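Local coordinates for protein glutaredoxin (Grx-1) (Archaeoglobus fulgidus, PDB 3IC4) that probably transfers electrons in thiol-disulfide exchange, as glutaredoxins of the thioredoxin fold generally do, at residues L15-T21 with E40-K46; S61-S65 with K76-G80. All coordinates share one frame; numbering follows the deposited sequence.

Contact 1 (L15-T21 with E40-K46)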
loop_
_atom_site.group_PDB
_atom_site.type_symbol
_atom_site.label_atom_id
_atom_site.label_comp_id
_atom_site.label_asym_id
_atom_site.label_seq_id
_atom_site.Cartn_x
_atom_site.Cartn_y
_atom_site.Cartn_z
ATOM N N LEU A 15 -0.493 5.232 -2.178
ATOM C CA LEU A 15 -0.639 4.483 -0.930
ATOM C C LEU A 15 -0.012 3.109 -1.072
ATOM O O LEU A 15 -0.298 2.396 -2.029
ATOM C CB LEU A 15 -2.144 4.296 -0.620
ATOM C CG LEU A 15 -2.475 3.533 0.663
ATOM C CD1 LEU A 15 -1.969 4.247 1.901
ATOM C CD2 LEU A 15 -3.977 3.277 0.802
HETATM N N MSE A 16 0.805 2.762 -0.080
HETATM C CA MSE A 16 1.326 1.406 0.061
HETATM C C MSE A 16 0.706 0.655 1.234
HETATM O O MSE A 16 0.623 1.182 2.363
HETATM C CB MSE A 16 2.834 1.488 0.261
HETATM C CG MSE A 16 3.500 0.182 0.327
HETATM SE SE MSE A 16 5.354 0.394 0.803
HETATM C CE MSE A 16 5.540 -1.114 1.996
ATOM N N TYR A 17 0.342 -0.600 0.964
ATOM C CA TYR A 17 -0.054 -1.555 1.994
ATOM C C TYR A 17 1.074 -2.572 2.132
ATOM O O TYR A 17 1.562 -3.107 1.145
ATOM C CB TYR A 17 -1.288 -2.308 1.573
ATOM C CG TYR A 17 -2.513 -1.492 1.390
ATOM C CD1 TYR A 17 -3.421 -1.306 2.437
ATOM C CD2 TYR A 17 -2.811 -0.932 0.138
ATOM C CE1 TYR A 17 -4.601 -0.585 2.219
ATOM C CE2 TYR A 17 -3.990 -0.226 -0.064
ATOM C CZ TYR A 17 -4.849 -0.056 0.974
ATOM O OH TYR A 17 -5.982 0.630 0.722
ATOM N N GLY A 18 1.493 -2.839 3.365
ATOM C CA GLY A 18 2.509 -3.863 3.578
ATOM C C GLY A 18 2.628 -4.328 5.018
ATOM O O GLY A 18 1.796 -4.040 5.819
ATOM N N LEU A 19 3.620 -5.151 5.270
ATOM C CA LEU A 19 4.005 -5.540 6.601
ATOM C C LEU A 19 5.405 -5.007 6.845
ATOM O O LEU A 19 6.283 -5.136 6.011
ATOM C CB LEU A 19 4.038 -7.043 6.739
ATOM C CG LEU A 19 2.728 -7.815 6.487
ATOM C CD1 LEU A 19 3.050 -9.263 6.496
ATOM C CD2 LEU A 19 1.771 -7.476 7.571
ATOM N N SER A 20 5.611 -4.557 8.070
ATOM C CA SER A 20 6.851 -3.840 8.427
ATOM C C SER A 20 8.009 -4.809 8.439
ATOM O O SER A 20 9.198 -4.392 8.317
ATOM C CB SER A 20 6.667 -3.090 9.749
ATOM O OG SER A 20 6.675 -3.998 10.826
ATOM N N THR A 21 7.696 -6.078 8.659
ATOM C CA THR A 21 8.639 -7.186 8.739
ATOM C C THR A 21 8.968 -7.841 7.419
ATOM O O THR A 21 9.848 -8.733 7.355
ATOM C CB THR A 21 8.068 -8.225 9.718
ATOM O OG1 THR A 21 6.754 -8.589 9.283
ATOM C CG2 THR A 21 7.940 -7.606 11.072
ATOM N N GLU A 40 1.818 7.498 1.381
ATOM C CA GLU A 40 1.467 7.021 2.675
ATOM C C GLU A 40 1.651 5.501 2.722
ATOM O O GLU A 40 1.477 4.822 1.703
ATOM C CB GLU A 40 0.031 7.448 3.013
ATOM C CG GLU A 40 -0.159 8.969 2.888
ATOM C CD GLU A 40 0.673 9.770 3.891
ATOM O OE1 GLU A 40 1.005 9.256 4.961
ATOM O OE2 GLU A 40 1.019 10.939 3.599
ATOM N N VAL A 41 1.904 4.982 3.911
ATOM C CA VAL A 41 2.043 3.504 4.111
ATOM C C VAL A 41 1.143 3.049 5.258
ATOM O O VAL A 41 1.055 3.738 6.292
ATOM C CB VAL A 41 3.507 3.009 4.385
ATOM C CG1 VAL A 41 4.183 3.635 5.621
ATOM C CG2 VAL A 41 3.533 1.451 4.554
ATOM N N ILE A 42 0.451 1.941 5.040
ATOM C CA ILE A 42 -0.265 1.234 6.088
ATOM C C ILE A 42 0.430 -0.102 6.370
ATOM O O ILE A 42 0.472 -0.981 5.503
ATOM C CB ILE A 42 -1.732 1.007 5.736
ATOM C CG1 ILE A 42 -2.446 2.366 5.533
ATOM C CG2 ILE A 42 -2.421 0.167 6.788
ATOM C CD1 ILE A 42 -3.893 2.222 5.060
ATOM N N TRP A 43 0.943 -0.239 7.594
ATOM C CA TRP A 43 1.534 -1.485 8.050
ATOM C C TRP A 43 0.423 -2.323 8.721
ATOM O O TRP A 43 -0.085 -2.010 9.842
ATOM C CB TRP A 43 2.606 -1.168 9.057
ATOM C CG TRP A 43 3.760 -0.410 8.560
ATOM C CD1 TRP A 43 4.272 0.715 9.143
ATOM C CD2 TRP A 43 4.635 -0.716 7.458
ATOM N NE1 TRP A 43 5.390 1.119 8.475
ATOM C CE2 TRP A 43 5.635 0.277 7.428
ATOM C CE3 TRP A 43 4.700 -1.734 6.514
ATOM C CZ2 TRP A 43 6.699 0.257 6.491
ATOM C CZ3 TRP A 43 5.743 -1.719 5.564
ATOM C CH2 TRP A 43 6.683 -0.744 5.541
ATOM N N ILE A 44 0.084 -3.393 8.056
ATOM C CA ILE A 44 -1.066 -4.198 8.444
ATOM C C ILE A 44 -0.720 -4.908 9.742
ATOM O O ILE A 44 -1.584 -5.159 10.585
ATOM C CB ILE A 44 -1.396 -5.208 7.305
ATOM C CG1 ILE A 44 -1.811 -4.434 6.029
ATOM C CG2 ILE A 44 -2.411 -6.209 7.769
ATOM C CD1 ILE A 44 -2.071 -5.245 4.850
ATOM N N ASP A 45 0.564 -5.205 9.939
ATOM C CA ASP A 45 0.993 -5.811 11.177
ATOM C C ASP A 45 0.884 -4.957 12.439
ATOM O O ASP A 45 0.978 -5.486 13.567
ATOM C CB ASP A 45 2.390 -6.360 11.000
ATOM C CG ASP A 45 3.413 -5.309 10.646
ATOM O OD1 ASP A 45 3.255 -4.572 9.654
ATOM O OD2 ASP A 45 4.475 -5.302 11.374
ATOM N N LYS A 46 0.800 -3.645 12.252
ATOM C CA LYS A 46 0.590 -2.679 13.345
ATOM C C LYS A 46 -0.878 -2.461 13.678
ATOM O O LYS A 46 -1.202 -1.748 14.627
ATOM C CB LYS A 46 1.263 -1.369 12.956
ATOM C CG LYS A 46 2.759 -1.528 12.695
ATOM C CD LYS A 46 3.582 -1.637 13.972
ATOM C CE LYS A 46 4.908 -2.421 13.773
ATOM N NZ LYS A 46 5.981 -1.605 13.157
#
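Trp43 and Ser20 meet face-on where strands 15-18 and 40-43 run out: Ser20 CA lies 3.8 Å from the centroid of the six-membered ring in a CH-pi contact, while Gly18 C and Leu19 N sit in plane at the ring's edge. The indole's opposite face rests on Val41 CG2. Met16, a selenomethionine, reaches the ring obliquely, Met16 CE 3.6 Å from Trp43 CZ3; its chain, straight through chi2, bends at chi3 (140°). On the sheet face away from Met16 and Trp43, Tyr17 and Ile42 run alongside each other, Tyr17 CE1 4.1 Å from Ile42 CD1. Parallel pairing runs Met16 N to Glu40 O, Ile42 N to Met16 O, Gly18 N to Ile42 O and Ile44 N to Gly18 O. Beyond the strands, Asp45 grips Ser20 twice. Its CG stands between backbone N and carbonyl carbon (chi1 61°), which turns the carboxylate to the loop. Ser20 N meets Asp45 OD1 at 2.8 Å from 41° above the carboxylate plane, and Ser20 OG donates to the syn lone pair of Asp45 OD2 at 2.6 Å. With an alanine for Asp45, the Ser20 amide and hydroxyl would probably lose both acceptors, the hydroxyl left free to turn. Lys46 NZ, weakly bonded to Ser20 OG, lies 4.4 Å from Asp45 OD2, where its charge would probably ease the carboxylate's; polar bonds thus hold the loop before the likely CxxC motif (Cys22, Cys25).

Contact 2 (S61-S65 with K76-G80)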
loop_
_atom_site.group_PDB
_atom_site.type_symbol
_atom_site.label_atom_id
_atom_site.label_comp_id
_atom_site.label_asym_id
_atom_site.label_seq_id
_atom_site.Cartn_x
_atom_site.Cartn_y
_atom_site.Cartn_z
ATOM N N SER A 61 -9.511 -6.259 -2.254
ATOM C CA SER A 61 -10.390 -5.587 -3.195
ATOM C C SER A 61 -9.614 -4.822 -4.259
ATOM O O SER A 61 -10.128 -4.629 -5.344
ATOM C CB SER A 61 -11.315 -4.667 -2.433
ATOM O OG SER A 61 -10.719 -3.441 -2.110
ATOM N N ILE A 62 -8.369 -4.429 -3.970
ATOM C CA ILE A 62 -7.496 -3.754 -4.943
ATOM C C ILE A 62 -6.732 -4.785 -5.847
ATOM O O ILE A 62 -6.809 -4.716 -7.049
ATOM C CB ILE A 62 -6.489 -2.893 -4.267
ATOM C CG1 ILE A 62 -7.201 -1.764 -3.486
ATOM C CG2 ILE A 62 -5.536 -2.378 -5.299
ATOM C CD1 ILE A 62 -6.369 -1.153 -2.378
ATOM N N SER A 63 -6.048 -5.769 -5.271
ATOM C CA SER A 63 -5.160 -6.658 -6.064
ATOM C C SER A 63 -5.783 -8.026 -6.436
ATOM O O SER A 63 -5.225 -8.725 -7.257
ATOM C CB SER A 63 -3.862 -6.988 -5.279
ATOM O OG SER A 63 -4.143 -7.830 -4.145
ATOM N N GLY A 64 -6.886 -8.410 -5.787
ATOM C CA GLY A 64 -7.457 -9.724 -5.964
ATOM C C GLY A 64 -6.727 -10.796 -5.250
ATOM O O GLY A 64 -7.119 -11.949 -5.323
ATOM N N SER A 65 -5.724 -10.403 -4.459
ATOM C CA SER A 65 -4.901 -11.340 -3.700
ATOM C C SER A 65 -4.864 -10.950 -2.198
ATOM O O SER A 65 -5.398 -9.894 -1.782
ATOM C CB SER A 65 -3.458 -11.375 -4.222
ATOM O OG SER A 65 -2.702 -10.327 -3.648
ATOM N N LYS A 76 -5.039 2.416 -10.502
ATOM C CA LYS A 76 -4.015 1.441 -10.886
ATOM C C LYS A 76 -3.285 0.958 -9.639
ATOM O O LYS A 76 -3.336 1.585 -8.614
ATOM C CB LYS A 76 -3.053 2.031 -11.906
ATOM C CG LYS A 76 -3.728 2.295 -13.238
ATOM C CD LYS A 76 -2.765 2.571 -14.355
ATOM C CE LYS A 76 -1.848 1.356 -14.631
ATOM N NZ LYS A 76 -2.526 0.271 -15.446
ATOM N N HIS A 77 -2.676 -0.227 -9.720
ATOM C CA HIS A 77 -1.907 -0.734 -8.617
ATOM C C HIS A 77 -0.764 -1.606 -9.129
ATOM O O HIS A 77 -0.747 -2.015 -10.282
ATOM C CB HIS A 77 -2.779 -1.549 -7.631
ATOM C CG HIS A 77 -3.254 -2.879 -8.183
ATOM N ND1 HIS A 77 -4.371 -3.015 -8.986
ATOM C CD2 HIS A 77 -2.704 -4.118 -8.089
ATOM C CE1 HIS A 77 -4.511 -4.284 -9.341
ATOM N NE2 HIS A 77 -3.509 -4.977 -8.816
ATOM N N VAL A 78 0.210 -1.825 -8.254
ATOM C CA VAL A 78 1.250 -2.826 -8.475
ATOM C C VAL A 78 1.249 -3.753 -7.264
ATOM O O VAL A 78 1.265 -3.301 -6.118
ATOM C CB VAL A 78 2.639 -2.143 -8.753
ATOM C CG1 VAL A 78 3.808 -3.199 -8.667
ATOM C CG2 VAL A 78 2.603 -1.368 -10.100
ATOM N N LEU A 79 1.247 -5.065 -7.514
ATOM C CA LEU A 79 1.318 -6.042 -6.470
ATOM C C LEU A 79 2.714 -6.625 -6.594
ATOM O O LEU A 79 3.093 -7.149 -7.649
ATOM C CB LEU A 79 0.242 -7.123 -6.663
ATOM C CG LEU A 79 0.331 -8.452 -5.912
ATOM C CD1 LEU A 79 0.264 -8.195 -4.460
ATOM C CD2 LEU A 79 -0.797 -9.390 -6.353
ATOM N N GLY A 80 3.468 -6.484 -5.505
ATOM C CA GLY A 80 4.846 -6.947 -5.395
ATOM C C GLY A 80 5.905 -5.885 -5.685
ATOM O O GLY A 80 5.611 -4.850 -6.299
HETATM O O HOH W 1 -3.070 -7.695 -8.648
#
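His77 CG stands between its backbone N and carbonyl carbon (chi1 70°), which swings the imidazole across to the end of helix 49-63, and Ile62 CG2, anti to its own backbone N, meets the base of that side chain, 3.7 Å from His77 CB. Ile62 and His77 point opposite ways and pass flank to flank. Over one face of the imidazole lies the Ile62 carbonyl, its O 3.3 Å from His77 CE1 and offset toward the rim; Ser63 N lies over the same face. In the ring plane, a water at the edge bonds His77 NE2 at 2.8 Å and donates to Ser63 O, bridging strand and helix end without a direct hydrogen bond. Farther along, Leu79 CD2 packs 3.4 Å from Ser65 OG and 4.0 Å from Ser63 CB. Ser63 OG and Ser65 OG are hydrogen-bonded at 2.9 Å, spanning Gly64, the first residue past the helix, with positive phi (77°). A bound magnesium ion lies about 4 Å from the His77 side chain. Ile62 and Leu79 also reach strand 70-73, so the end of helix 49-63 packs on one face of the sheet, over strands 70-73 and 76-79, as a helix-on-sheet layer of the thioredoxin fold.

Overall arrangement
From the N terminus, strand 15-18 leads through helix 23-35 to strand 40-43, and contact 1 closes that loop as the parallel beta-alpha-beta unit at one side of the sheet. The chain then enters helix 49-63, whose end opens contact 2; this closes a shorter loop through antiparallel strand 70-73 to the outermost strand 76-79. The two contacts lie in series, neither nested nor crossed, with centres 14 Å apart on opposite sides of the chain's centre. They touch where Tyr17 CE2 packs 3.4 Å from Ile62 CD1. In the mixed four-stranded sheet, contact 1 pairs edge strand 40-43 with 15-18, and contact 2 packs the end of helix 49-63 against the other edge strand, 76-79.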